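Local atomic coordinates of probable polyketide synthase 1 (PDB entry 2H84), a protein that probably acts as a polyketide synthase, with this C-terminal type III domain belonging to the chalcone/stilbene synthase family and the enzyme making acylpyrones in vitro. Residues E228-S236 with F272-Q283; I261-E270 with S303-L312. One frame throughout, in Å; residues are numbered along the deposited sequence.

Contact 1 of 2, residues E228-S236 with F272-Q283; sequences EVMCSINRS and FVDTLLDKAKLQ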
ATOM      1  N   GLU A 228       4.297  24.352  -6.061  1.00 24.11           N
ATOM      2  CA  GLU A 228       4.536  24.458  -4.633  1.00 24.65           C
ATOM      3  C   GLU A 228       3.309  23.884  -3.950  1.00 23.89           C
ATOM      4  O   GLU A 228       2.249  24.501  -3.955  1.00 24.67           O
ATOM      5  CB  GLU A 228       4.713  25.907  -4.189  1.00 25.25           C
ATOM      6  CG  GLU A 228       5.098  26.006  -2.723  1.00 27.85           C
ATOM      7  CD  GLU A 228       5.103  27.431  -2.199  1.00 30.43           C
ATOM      8  OE1 GLU A 228       5.434  28.358  -2.979  1.00 30.97           O
ATOM      9  OE2 GLU A 228       4.792  27.617  -0.996  1.00 29.49           O
ATOM     10  N   VAL A 229       3.444  22.698  -3.377  1.00 22.97           N
ATOM     11  CA  VAL A 229       2.319  22.085  -2.699  1.00 23.00           C
ATOM     12  C   VAL A 229       2.148  22.687  -1.303  1.00 21.62           C
ATOM     13  O   VAL A 229       2.789  22.285  -0.340  1.00 20.15           O
ATOM     14  CB  VAL A 229       2.481  20.543  -2.685  1.00 24.52           C
ATOM     15  CG1 VAL A 229       3.779  20.158  -2.296  1.00 26.56           C
ATOM     16  CG2 VAL A 229       1.648  19.963  -1.738  1.00 24.96           C
ATOM     17  N   MET A 230       1.262  23.670  -1.225  1.00 21.96           N
ATOM     18  CA  MET A 230       1.004  24.386   0.008  1.00 24.16           C
ATOM     19  C   MET A 230       0.291  23.547   1.047  1.00 24.62           C
ATOM     20  O   MET A 230       0.674  23.533   2.215  1.00 25.39           O
ATOM     21  CB  MET A 230       0.214  25.639  -0.317  1.00 25.88           C
ATOM     22  CG  MET A 230       0.918  26.481  -1.368  1.00 27.33           C
ATOM     23  SD  MET A 230      -0.075  27.846  -1.928  1.00 31.81           S
ATOM     24  CE  MET A 230      -0.333  28.745  -0.432  1.00 29.63           C
ATOM     25  N   CYS A 231      -0.755  22.851   0.633  1.00 24.86           N
ATOM     26  CA  CYS A 231      -1.475  21.984   1.554  1.00 25.04           C
ATOM     27  C   CYS A 231      -2.368  21.033   0.778  1.00 24.74           C
ATOM     28  O   CYS A 231      -2.676  21.263  -0.395  1.00 24.08           O
ATOM     29  CB  CYS A 231      -2.299  22.802   2.556  1.00 25.21           C
ATOM     30  SG  CYS A 231      -3.614  23.756   1.840  1.00 24.97           S
ATOM     31  N   SER A 232      -2.755  19.943   1.424  1.00 24.35           N
ATOM     32  CA  SER A 232      -3.616  18.957   0.788  1.00 24.00           C
ATOM     33  C   SER A 232      -4.400  18.233   1.855  1.00 23.20           C
ATOM     34  O   SER A 232      -3.906  18.033   2.960  1.00 24.07           O
ATOM     35  CB  SER A 232      -2.780  17.967  -0.017  1.00 23.77           C
ATOM     36  OG  SER A 232      -1.687  17.506   0.749  1.00 24.39           O
ATOM     37  N   ILE A 233      -5.627  17.849   1.519  1.00 21.97           N
ATOM     38  CA  ILE A 233      -6.513  17.169   2.468  1.00 20.68           C
ATOM     39  C   ILE A 233      -7.235  15.991   1.835  1.00 18.72           C
ATOM     40  O   ILE A 233      -7.045  15.702   0.653  1.00 18.75           O
ATOM     41  CB  ILE A 233      -7.617  18.126   2.983  1.00 21.86           C
ATOM     42  CG1 ILE A 233      -8.387  18.698   1.781  1.00 21.13           C
ATOM     43  CG2 ILE A 233      -7.009  19.254   3.815  1.00 22.03           C
ATOM     44  CD1 ILE A 233      -9.604  19.509   2.137  1.00 19.20           C
ATOM     45  N   ASN A 234      -8.053  15.308   2.635  1.00 16.37           N
ATOM     46  CA  ASN A 234      -8.858  14.195   2.138  1.00 16.41           C
ATOM     47  C   ASN A 234     -10.113  14.057   2.977  1.00 17.30           C
ATOM     48  O   ASN A 234     -10.140  14.436   4.148  1.00 17.47           O
ATOM     49  CB  ASN A 234      -8.072  12.862   2.093  1.00 15.73           C
ATOM     50  CG  ASN A 234      -7.757  12.287   3.467  1.00 14.48           C
ATOM     51  OD1 ASN A 234      -7.183  11.208   3.567  1.00 11.91           O
ATOM     52  ND2 ASN A 234      -8.123  12.999   4.525  1.00 16.02           N
ATOM     53  N   ARG A 235     -11.168  13.531   2.371  1.00 17.64           N
ATOM     54  CA  ARG A 235     -12.434  13.375   3.078  1.00 18.00           C
ATOM     55  C   ARG A 235     -13.001  11.986   2.839  1.00 18.12           C
ATOM     56  O   ARG A 235     -12.814  11.406   1.767  1.00 18.29           O
ATOM     57  CB  ARG A 235     -13.444  14.425   2.582  1.00 19.28           C
ATOM     58  CG  ARG A 235     -14.780  14.464   3.332  1.00 18.98           C
ATOM     59  CD  ARG A 235     -14.877  15.707   4.202  1.00 20.16           C
ATOM     60  NE  ARG A 235     -15.118  16.910   3.416  1.00 20.41           N
ATOM     61  CZ  ARG A 235     -14.875  18.147   3.840  1.00 21.59           C
ATOM     62  NH1 ARG A 235     -14.369  18.361   5.046  1.00 21.80           N
ATOM     63  NH2 ARG A 235     -15.164  19.176   3.061  1.00 21.98           N
ATOM     64  N   SER A 236     -13.692  11.454   3.841  1.00 17.41           N
ATOM     65  CA  SER A 236     -14.313  10.147   3.710  1.00 16.73           C
ATOM     66  C   SER A 236     -15.818  10.322   3.879  1.00 17.64           C
ATOM     67  O   SER A 236     -16.266  11.185   4.641  1.00 18.68           O
ATOM     68  CB  SER A 236     -13.783   9.183   4.766  1.00 14.48           C
ATOM     69  OG  SER A 236     -14.234   9.540   6.054  1.00 14.16           O
ATOM     70  N   PHE A 272     -16.187  20.522   0.255  1.00 14.20           N
ATOM     71  CA  PHE A 272     -14.834  19.986   0.314  1.00 14.18           C
ATOM     72  C   PHE A 272     -13.808  21.022  -0.149  1.00 15.37           C
ATOM     73  O   PHE A 272     -12.827  21.274   0.553  1.00 14.49           O
ATOM     74  CB  PHE A 272     -14.733  18.721  -0.544  1.00 12.87           C
ATOM     75  CG  PHE A 272     -13.383  18.068  -0.495  1.00 10.93           C
ATOM     76  CD1 PHE A 272     -12.513  18.167  -1.570  1.00  9.72           C
ATOM     77  CD2 PHE A 272     -12.994  17.331   0.620  1.00 10.29           C
ATOM     78  CE1 PHE A 272     -11.266  17.559  -1.528  1.00 10.13           C
ATOM     79  CE2 PHE A 272     -11.748  16.721   0.672  1.00  8.49           C
ATOM     80  CZ  PHE A 272     -10.888  16.825  -0.406  1.00  9.64           C
ATOM     81  N   VAL A 273     -14.038  21.623  -1.318  1.00 16.65           N
ATOM     82  CA  VAL A 273     -13.133  22.638  -1.851  1.00 18.38           C
ATOM     83  C   VAL A 273     -13.043  23.809  -0.889  1.00 19.73           C
ATOM     84  O   VAL A 273     -12.060  24.549  -0.895  1.00 21.13           O
ATOM     85  CB  VAL A 273     -13.608  23.189  -3.200  1.00 19.03           C
ATOM     86  CG1 VAL A 273     -12.574  24.156  -3.733  1.00 17.78           C
ATOM     87  CG2 VAL A 273     -13.845  22.054  -4.186  1.00 19.65           C
ATOM     88  N   ASP A 274     -14.078  23.979  -0.070  1.00 20.15           N
ATOM     89  CA  ASP A 274     -14.100  25.049   0.916  1.00 20.79           C
ATOM     90  C   ASP A 274     -13.161  24.715   2.060  1.00 20.52           C
ATOM     91  O   ASP A 274     -12.437  25.581   2.541  1.00 19.65           O
ATOM     92  CB  ASP A 274     -15.512  25.273   1.465  1.00 22.27           C
ATOM     93  CG  ASP A 274     -16.343  26.177   0.578  1.00 23.82           C
ATOM     94  OD1 ASP A 274     -15.775  26.779  -0.358  1.00 25.62           O
ATOM     95  OD2 ASP A 274     -17.557  26.299   0.817  1.00 23.63           O
ATOM     96  N   THR A 275     -13.162  23.460   2.490  1.00 20.75           N
ATOM     97  CA  THR A 275     -12.285  23.061   3.575  1.00 21.27           C
ATOM     98  C   THR A 275     -10.832  23.197   3.146  1.00 20.92           C
ATOM     99  O   THR A 275      -9.981  23.547   3.957  1.00 21.46           O
ATOM    100  CB  THR A 275     -12.549  21.619   4.009  1.00 22.01           C
ATOM    101  OG1 THR A 275     -13.898  21.504   4.470  1.00 25.18           O
ATOM    102  CG2 THR A 275     -11.602  21.218   5.123  1.00 21.18           C
ATOM    103  N   LEU A 276     -10.552  22.925   1.873  1.00 20.74           N
ATOM    104  CA  LEU A 276      -9.197  23.038   1.335  1.00 21.63           C
ATOM    105  C   LEU A 276      -8.750  24.502   1.263  1.00 24.70           C
ATOM    106  O   LEU A 276      -7.609  24.835   1.613  1.00 24.31           O
ATOM    107  CB  LEU A 276      -9.120  22.430  -0.067  1.00 18.94           C
ATOM    108  CG  LEU A 276      -7.763  22.572  -0.770  1.00 17.87           C
ATOM    109  CD1 LEU A 276      -6.717  21.785  -0.013  1.00 19.67           C
ATOM    110  CD2 LEU A 276      -7.851  22.066  -2.199  1.00 16.73           C
ATOM    111  N   LEU A 277      -9.653  25.369   0.803  1.00 28.23           N
ATOM    112  CA  LEU A 277      -9.357  26.798   0.681  1.00 31.43           C
ATOM    113  C   LEU A 277      -9.041  27.497   1.999  1.00 32.09           C
ATOM    114  O   LEU A 277      -8.209  28.402   2.036  1.00 31.53           O
ATOM    115  CB  LEU A 277     -10.507  27.542  -0.001  1.00 33.82           C
ATOM    116  CG  LEU A 277     -10.509  27.563  -1.528  1.00 35.93           C
ATOM    117  CD1 LEU A 277     -11.146  28.731  -2.000  1.00 38.37           C
ATOM    118  CD2 LEU A 277      -9.222  27.730  -2.059  1.00 36.83           C
ATOM    119  N   ASP A 278      -9.710  27.087   3.073  1.00 33.31           N
ATOM    120  CA  ASP A 278      -9.481  27.684   4.386  1.00 34.87           C
ATOM    121  C   ASP A 278      -8.093  27.342   4.909  1.00 35.12           C
ATOM    122  O   ASP A 278      -7.474  28.131   5.629  1.00 35.57           O
ATOM    123  CB  ASP A 278     -10.536  27.202   5.383  1.00 36.06           C
ATOM    124  CG  ASP A 278     -11.939  27.619   4.991  1.00 38.20           C
ATOM    125  OD1 ASP A 278     -12.891  27.303   5.738  1.00 38.31           O
ATOM    126  OD2 ASP A 278     -12.088  28.267   3.928  1.00 39.71           O
ATOM    127  N   LYS A 279      -7.619  26.152   4.550  1.00 35.13           N
ATOM    128  CA  LYS A 279      -6.300  25.698   4.957  1.00 35.00           C
ATOM    129  C   LYS A 279      -5.266  26.484   4.178  1.00 35.07           C
ATOM    130  O   LYS A 279      -4.197  26.820   4.688  1.00 35.54           O
ATOM    131  CB  LYS A 279      -6.130  24.208   4.666  1.00 34.57           C
ATOM    132  CG  LYS A 279      -5.923  23.399   5.925  1.00 36.11           C
ATOM    133  CD  LYS A 279      -4.596  22.665   5.974  1.00 36.34           C
ATOM    134  CE  LYS A 279      -4.647  21.324   5.314  1.00 37.55           C
ATOM    135  NZ  LYS A 279      -3.634  20.355   5.807  1.00 36.48           N
ATOM    136  N   ALA A 280      -5.599  26.784   2.931  1.00 34.84           N
ATOM    137  CA  ALA A 280      -4.700  27.528   2.078  1.00 35.58           C
ATOM    138  C   ALA A 280      -4.577  28.951   2.593  1.00 36.80           C
ATOM    139  O   ALA A 280      -3.474  29.486   2.685  1.00 36.72           O
ATOM    140  CB  ALA A 280      -5.219  27.523   0.650  1.00 34.41           C
ATOM    141  N   LYS A 281      -5.715  29.549   2.950  1.00 38.46           N
ATOM    142  CA  LYS A 281      -5.751  30.928   3.444  1.00 39.44           C
ATOM    143  C   LYS A 281      -4.950  31.131   4.724  1.00 40.66           C
ATOM    144  O   LYS A 281      -4.786  32.257   5.188  1.00 41.98           O
ATOM    145  CB  LYS A 281      -7.203  31.375   3.649  1.00 38.00           C
ATOM    146  CG  LYS A 281      -7.975  31.547   2.348  1.00 37.57           C
ATOM    147  CD  LYS A 281      -9.481  31.468   2.570  1.00 38.01           C
ATOM    148  CE  LYS A 281     -10.228  31.300   1.251  1.00 38.20           C
ATOM    149  NZ  LYS A 281     -11.628  30.833   1.465  1.00 37.07           N
ATOM    150  N   LEU A 282      -4.449  30.039   5.288  1.00 41.45           N
ATOM    151  CA  LEU A 282      -3.646  30.115   6.495  1.00 42.04           C
ATOM    152  C   LEU A 282      -2.232  30.542   6.139  1.00 43.80           C
ATOM    153  O   LEU A 282      -1.427  30.854   7.014  1.00 44.01           O
ATOM    154  CB  LEU A 282      -3.595  28.762   7.191  1.00 41.24           C
ATOM    155  CG  LEU A 282      -4.811  28.303   7.987  1.00 40.59           C
ATOM    156  CD1 LEU A 282      -4.514  26.952   8.604  1.00 40.35           C
ATOM    157  CD2 LEU A 282      -5.122  29.311   9.068  1.00 40.08           C
ATOM    158  N   GLN A 283      -1.928  30.545   4.846  1.00 46.43           N
ATOM    159  CA  GLN A 283      -0.602  30.930   4.376  1.00 49.88           C
ATOM    160  C   GLN A 283      -0.735  32.142   3.469  1.00 52.48           C
ATOM    161  O   GLN A 283      -0.125  33.180   3.710  1.00 53.75           O
ATOM    162  CB  GLN A 283       0.039  29.767   3.614  1.00 49.74           C
ATOM    163  CG  GLN A 283      -0.077  28.434   4.348  1.00 48.74           C
ATOM    164  CD  GLN A 283       0.366  27.251   3.514  1.00 47.46           C
ATOM    165  OE1 GLN A 283       0.097  26.103   3.866  1.00 46.63           O
ATOM    166  NE2 GLN A 283       1.052  27.523   2.407  1.00 46.92           N
TER
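Cys-231, Ile-233 and Arg-235 of strand 228-236 face helix 272-280, which runs roughly antiparallel to the strand at 143°, with the axes 8.3 Å apart. The register steps two residues along the strand for four along the helix: Cys-231 lies nearest Ala-280, Ile-233 nearest Leu-276 and Arg-235 nearest Phe-272. Met-230 and Cys-231 stand opposite Phe-369 of strand 364-372 in a classic beta bulge, and both point toward the helix. Cys-231 SG sits 3.8 Å from Lys-279 CB and borders Leu-276 CD1 and the Ala-280 methyl. Ile-233 fills the middle. With CG1 between its backbone N and carbonyl carbon (chi1 56°), it sends CD1 over the face of the Phe-272 ring, a CH-pi contact 4.2 Å from the ring centroid, while the same methyl lies 3.7 Å from Leu-276 CB. Its other branch, CG2, rests 3.5 Å from CE of Lys-279, whose chain slides past in the opposite sense. Arg-235 runs alongside Phe-272 with its guanidinium 80° from the ring plane; NE lies in the ring plane at its edge, while Phe-272 CE2 lies over one face of the guanidinium. Arg-235 NH1 donates to Thr-275 OG1 at 3.2 Å, the oxygen lying near the guanidinium plane, and the Thr-275 hydroxyl in turn bonds to Ala-271 O. NH1 also makes a salt bridge to Asp-146 of the second subunit, and a leucine in place of Arg-235 would probably cost Asp-146 this salt bridge and Thr-275 OG1 this donor. Asn-234, pointing away from the helix like Ser-232, accepts at OD1 from Arg-149 N of the second subunit. Beyond the pair, strand 364-372 hydrogen-bonds to strand 228-236, Phe-365 meets the Phe-272 ring edge-to-face, Ile-355 of strand 353-360 packs against Leu-276, and Arg-165 of helix 159-171 touches Ser-232 and Asn-234.

Contact 2 of 2, residues I261-E270 with S303-L312; sequences IPIVIGSGIE and SILMNIENSL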
ATOM      1  N   ILE A 261     -22.511   7.935  -8.294  1.00 21.48           N
ATOM      2  CA  ILE A 261     -21.189   8.515  -8.159  1.00 19.61           C
ATOM      3  C   ILE A 261     -21.084   9.973  -8.631  1.00 20.29           C
ATOM      4  O   ILE A 261     -20.721  10.860  -7.847  1.00 18.79           O
ATOM      5  CB  ILE A 261     -20.141   7.623  -8.873  1.00 17.16           C
ATOM      6  CG1 ILE A 261     -20.029   6.289  -8.127  1.00 14.82           C
ATOM      7  CG2 ILE A 261     -18.786   8.306  -8.884  1.00 14.55           C
ATOM      8  CD1 ILE A 261     -19.130   5.279  -8.761  1.00 12.05           C
ATOM      9  N   PRO A 262     -21.442  10.250  -9.898  1.00 20.84           N
ATOM     10  CA  PRO A 262     -21.357  11.618 -10.419  1.00 21.13           C
ATOM     11  C   PRO A 262     -21.950  12.659  -9.502  1.00 21.05           C
ATOM     12  O   PRO A 262     -21.270  13.569  -9.048  1.00 20.57           O
ATOM     13  CB  PRO A 262     -22.118  11.546 -11.745  1.00 22.05           C
ATOM     14  CG  PRO A 262     -21.913  10.104 -12.163  1.00 21.90           C
ATOM     15  CD  PRO A 262     -22.122   9.374 -10.863  1.00 20.68           C
ATOM     16  N   ILE A 263     -23.237  12.497  -9.230  1.00 21.99           N
ATOM     17  CA  ILE A 263     -23.961  13.428  -8.389  1.00 23.06           C
ATOM     18  C   ILE A 263     -23.496  13.442  -6.927  1.00 22.12           C
ATOM     19  O   ILE A 263     -23.496  14.489  -6.280  1.00 21.98           O
ATOM     20  CB  ILE A 263     -25.487  13.186  -8.571  1.00 24.68           C
ATOM     21  CG1 ILE A 263     -26.316  13.892  -7.525  1.00 23.65           C
ATOM     22  CG2 ILE A 263     -25.813  11.818  -8.469  1.00 25.20           C
ATOM     23  CD1 ILE A 263     -26.268  15.328  -7.710  1.00 23.46           C
ATOM     24  N   VAL A 264     -23.068  12.298  -6.406  1.00 20.31           N
ATOM     25  CA  VAL A 264     -22.585  12.274  -5.037  1.00 18.55           C
ATOM     26  C   VAL A 264     -21.339  13.151  -5.008  1.00 18.95           C
ATOM     27  O   VAL A 264     -21.021  13.755  -3.991  1.00 19.89           O
ATOM     28  CB  VAL A 264     -22.183  10.853  -4.560  1.00 18.30           C
ATOM     29  CG1 VAL A 264     -21.701  10.886  -3.108  1.00 16.44           C
ATOM     30  CG2 VAL A 264     -23.343   9.908  -4.689  1.00 18.52           C
ATOM     31  N   ILE A 265     -20.600  13.196  -6.112  1.00 19.30           N
ATOM     32  CA  ILE A 265     -19.402  14.038  -6.157  1.00 19.46           C
ATOM     33  C   ILE A 265     -19.830  15.495  -6.279  1.00 22.15           C
ATOM     34  O   ILE A 265     -19.415  16.346  -5.491  1.00 24.46           O
ATOM     35  CB  ILE A 265     -18.496  13.687  -7.340  1.00 17.21           C
ATOM     36  CG1 ILE A 265     -17.610  12.505  -6.959  1.00 15.77           C
ATOM     37  CG2 ILE A 265     -17.601  14.875  -7.697  1.00 14.08           C
ATOM     38  CD1 ILE A 265     -17.011  11.783  -8.076  1.00 15.39           C
ATOM     39  N   GLY A 266     -20.678  15.786  -7.263  1.00 23.06           N
ATOM     40  CA  GLY A 266     -21.135  17.150  -7.459  1.00 23.07           C
ATOM     41  C   GLY A 266     -21.718  17.761  -6.208  1.00 23.30           C
ATOM     42  O   GLY A 266     -21.504  18.939  -5.907  1.00 24.32           O
ATOM     43  N   SER A 267     -22.469  16.969  -5.455  1.00 22.27           N
ATOM     44  CA  SER A 267     -23.087  17.525  -4.264  1.00 22.48           C
ATOM     45  C   SER A 267     -22.162  17.703  -3.055  1.00 22.49           C
ATOM     46  O   SER A 267     -22.485  18.464  -2.138  1.00 24.42           O
ATOM     47  CB  SER A 267     -24.314  16.698  -3.865  1.00 23.58           C
ATOM     48  OG  SER A 267     -23.997  15.370  -3.481  1.00 23.92           O
ATOM     49  N   GLY A 268     -21.011  17.034  -3.049  1.00 21.08           N
ATOM     50  CA  GLY A 268     -20.107  17.178  -1.917  1.00 19.16           C
ATOM     51  C   GLY A 268     -18.829  17.935  -2.229  1.00 17.42           C
ATOM     52  O   GLY A 268     -18.070  18.281  -1.334  1.00 17.50           O
ATOM     53  N   ILE A 269     -18.610  18.215  -3.507  1.00 14.56           N
ATOM     54  CA  ILE A 269     -17.406  18.887  -3.943  1.00 12.79           C
ATOM     55  C   ILE A 269     -17.187  20.296  -3.378  1.00 12.98           C
ATOM     56  O   ILE A 269     -16.089  20.619  -2.924  1.00 10.69           O
ATOM     57  CB  ILE A 269     -17.346  18.912  -5.496  1.00 11.68           C
ATOM     58  CG1 ILE A 269     -15.894  18.905  -5.983  1.00  9.67           C
ATOM     59  CG2 ILE A 269     -17.996  20.182  -6.059  1.00 11.90           C
ATOM     60  CD1 ILE A 269     -14.921  18.166  -5.064  1.00  8.78           C
ATOM     61  N   GLU A 270     -18.222  21.132  -3.382  1.00 14.40           N
ATOM     62  CA  GLU A 270     -18.076  22.501  -2.898  1.00 15.45           C
ATOM     63  C   GLU A 270     -17.647  22.599  -1.451  1.00 14.34           C
ATOM     64  O   GLU A 270     -16.686  23.282  -1.136  1.00 15.19           O
ATOM     65  CB  GLU A 270     -19.370  23.285  -3.074  1.00 19.14           C
ATOM     66  CG  GLU A 270     -19.211  24.767  -2.736  1.00 22.11           C
ATOM     67  CD  GLU A 270     -20.517  25.516  -2.825  1.00 25.23           C
ATOM     68  OE1 GLU A 270     -20.550  26.597  -3.467  1.00 26.89           O
ATOM     69  OE2 GLU A 270     -21.513  25.016  -2.249  1.00 23.82           O
ATOM     70  N   SER A 303     -19.024  12.838 -17.091  1.00 25.51           N
ATOM     71  CA  SER A 303     -20.109  13.166 -16.182  1.00 25.53           C
ATOM     72  C   SER A 303     -19.518  13.734 -14.912  1.00 25.62           C
ATOM     73  O   SER A 303     -19.979  14.746 -14.416  1.00 25.75           O
ATOM     74  CB  SER A 303     -20.919  11.925 -15.837  1.00 26.38           C
ATOM     75  OG  SER A 303     -20.933  11.030 -16.927  1.00 31.35           O
ATOM     76  N   ILE A 304     -18.497  13.085 -14.375  1.00 26.17           N
ATOM     77  CA  ILE A 304     -17.879  13.582 -13.151  1.00 27.59           C
ATOM     78  C   ILE A 304     -17.292  14.994 -13.320  1.00 27.95           C
ATOM     79  O   ILE A 304     -17.543  15.883 -12.499  1.00 26.92           O
ATOM     80  CB  ILE A 304     -16.758  12.629 -12.684  1.00 28.17           C
ATOM     81  CG1 ILE A 304     -17.338  11.265 -12.316  1.00 29.95           C
ATOM     82  CG2 ILE A 304     -16.054  13.194 -11.477  1.00 27.35           C
ATOM     83  CD1 ILE A 304     -18.108  11.276 -11.036  1.00 30.18           C
ATOM     84  N   LEU A 305     -16.508  15.194 -14.379  1.00 27.18           N
ATOM     85  CA  LEU A 305     -15.881  16.488 -14.653  1.00 25.82           C
ATOM     86  C   LEU A 305     -16.894  17.630 -14.809  1.00 26.51           C
ATOM     87  O   LEU A 305     -16.728  18.716 -14.251  1.00 25.01           O
ATOM     88  CB  LEU A 305     -15.021  16.390 -15.912  1.00 23.88           C
ATOM     89  CG  LEU A 305     -13.826  15.457 -15.860  1.00 22.86           C
ATOM     90  CD1 LEU A 305     -13.039  15.573 -17.177  1.00 22.27           C
ATOM     91  CD2 LEU A 305     -12.952  15.829 -14.675  1.00 21.58           C
ATOM     92  N   MET A 306     -17.952  17.378 -15.564  1.00 28.43           N
ATOM     93  CA  MET A 306     -18.969  18.389 -15.770  1.00 30.10           C
ATOM     94  C   MET A 306     -19.741  18.713 -14.496  1.00 29.95           C
ATOM     95  O   MET A 306     -20.055  19.864 -14.243  1.00 29.45           O
ATOM     96  CB  MET A 306     -19.933  17.933 -16.856  1.00 32.76           C
ATOM     97  CG  MET A 306     -19.221  17.470 -18.109  1.00 37.56           C
ATOM     98  SD  MET A 306     -20.197  17.648 -19.640  1.00 43.86           S
ATOM     99  CE  MET A 306     -20.722  15.965 -19.910  1.00 42.03           C
ATOM    100  N   ASN A 307     -20.048  17.697 -13.694  1.00 30.50           N
ATOM    101  CA  ASN A 307     -20.795  17.927 -12.459  1.00 29.87           C
ATOM    102  C   ASN A 307     -19.985  18.833 -11.550  1.00 28.76           C
ATOM    103  O   ASN A 307     -20.535  19.737 -10.933  1.00 27.92           O
ATOM    104  CB  ASN A 307     -21.104  16.620 -11.733  1.00 31.19           C
ATOM    105  CG  ASN A 307     -22.098  15.796 -12.478  1.00 32.74           C
ATOM    106  OD1 ASN A 307     -22.978  15.196 -11.944  1.00 33.71           O
ATOM    107  ND2 ASN A 307     -21.946  15.779 -13.747  1.00 34.63           N
ATOM    108  N   ILE A 308     -18.675  18.597 -11.480  1.00 28.08           N
ATOM    109  CA  ILE A 308     -17.802  19.404 -10.637  1.00 27.71           C
ATOM    110  C   ILE A 308     -17.768  20.820 -11.180  1.00 29.20           C
ATOM    111  O   ILE A 308     -17.853  21.778 -10.408  1.00 30.86           O
ATOM    112  CB  ILE A 308     -16.384  18.832 -10.567  1.00 26.10           C
ATOM    113  CG1 ILE A 308     -16.388  17.570  -9.701  1.00 25.03           C
ATOM    114  CG2 ILE A 308     -15.426  19.867  -9.998  1.00 23.97           C
ATOM    115  CD1 ILE A 308     -15.225  16.632  -9.965  1.00 20.09           C
ATOM    116  N   GLU A 309     -17.646  20.969 -12.499  1.00 29.68           N
ATOM    117  CA  GLU A 309     -17.647  22.316 -13.101  1.00 30.39           C
ATOM    118  C   GLU A 309     -18.914  23.150 -12.814  1.00 30.12           C
ATOM    119  O   GLU A 309     -18.854  24.372 -12.639  1.00 29.11           O
ATOM    120  CB  GLU A 309     -17.453  22.241 -14.620  1.00 30.94           C
ATOM    121  CG  GLU A 309     -16.007  22.114 -15.058  1.00 32.70           C
ATOM    122  CD  GLU A 309     -15.861  21.889 -16.566  1.00 34.18           C
ATOM    123  OE1 GLU A 309     -16.614  21.154 -17.164  1.00 35.61           O
ATOM    124  OE2 GLU A 309     -14.999  22.420 -17.240  1.00 35.41           O
ATOM    125  N   ASN A 310     -20.061  22.485 -12.806  1.00 30.44           N
ATOM    126  CA  ASN A 310     -21.339  23.135 -12.535  1.00 31.91           C
ATOM    127  C   ASN A 310     -21.509  23.490 -11.067  1.00 32.97           C
ATOM    128  O   ASN A 310     -21.988  24.560 -10.735  1.00 33.82           O
ATOM    129  CB  ASN A 310     -22.473  22.213 -12.882  1.00 33.24           C
ATOM    130  CG  ASN A 310     -22.760  22.154 -14.344  1.00 34.31           C
ATOM    131  OD1 ASN A 310     -23.516  21.297 -14.756  1.00 36.16           O
ATOM    132  ND2 ASN A 310     -22.190  23.049 -15.132  1.00 32.41           N
ATOM    133  N   SER A 311     -21.161  22.554 -10.194  1.00 33.80           N
ATOM    134  CA  SER A 311     -21.266  22.749  -8.765  1.00 33.14           C
ATOM    135  C   SER A 311     -20.385  23.890  -8.252  1.00 30.97           C
ATOM    136  O   SER A 311     -20.811  24.684  -7.414  1.00 31.91           O
ATOM    137  CB  SER A 311     -20.910  21.438  -8.095  1.00 34.95           C
ATOM    138  OG  SER A 311     -20.594  21.646  -6.745  1.00 37.73           O
ATOM    139  N   LEU A 312     -19.155  23.967  -8.752  1.00 27.72           N
ATOM    140  CA  LEU A 312     -18.249  25.020  -8.325  1.00 25.04           C
ATOM    141  C   LEU A 312     -18.450  26.227  -9.225  1.00 24.01           C
ATOM    142  O   LEU A 312     -17.904  27.295  -8.995  1.00 23.16           O
ATOM    143  CB  LEU A 312     -16.798  24.495  -8.317  1.00 22.29           C
ATOM    144  CG  LEU A 312     -16.678  23.328  -7.347  1.00 20.06           C
ATOM    145  CD1 LEU A 312     -15.265  22.814  -7.386  1.00 20.44           C
ATOM    146  CD2 LEU A 312     -17.072  23.736  -5.908  1.00 17.82           C
TER
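Ile-265 and Ile-269 of helix 261-270 meet Ile-304, Ile-308 and Leu-312 of segment 303-312, in a pair of nearly parallel helices of the thiolase fold that cover the same side of the main sheet. The axes come within 8.4 Å and cross at -28°. The isoleucines pack at varied angles: Ile-265 lies across Ile-304 at about a right angle, though the meeting of their end methyls is doubtful, but meets Ile-308 more obliquely, its CG2 resting 3.6 Å from Ile-308 CG1. That same CG1 is 4.0 Å from Ile-269 CG1, where the two side chains again stand roughly perpendicular. Further along, Ile-269 CG2 abuts Leu-312 CG at 3.6 Å, and Leu-312 CD2 reaches on to the aliphatic part of Glu-270. At the other end the Ile-304 side chain borders Ile-261 and Pro-262. Phe-359 of strand 353-360, on the sheet beneath, touches Ile-265, Ile-304 and Ile-308. The side chain of Ile-261 is about 9 Å from that of Cys-157, the predicted active-site residue. Gly-266 CA lies 4.3 Å from Asn-307 CB; a CB on the glycine would come tight against that atom, so the missing side chain lets the helices approach here. One turn on, Ser-311 holds OG anti to its own N (chi1 162°) and donates to Gly-266 O at 3.0 Å, in the carbonyl plane.

In the fold
Helix 261-280 ties the two contacts together: its first half pairs with helix 302-311 in contact 2, its second half lies on strand 227-236 in contact 1. Their centres are 18 Å apart, and the segments alternate along the chain in the order 228-236, 261-270, 272-283, 303-312. The two meet where Val-273 CG2 lies 3.6 Å from Leu-312 CD1. Strand 353-360 underlies both, so one helix spans neighbouring parts of the large mixed sheet in the C-terminal family region. The strand end of contact 1, Asn-234 to Ser-236, reaches the dimer interface, whereas contact 2 begins near the predicted active-site cysteine and touches no other chain of the assembly.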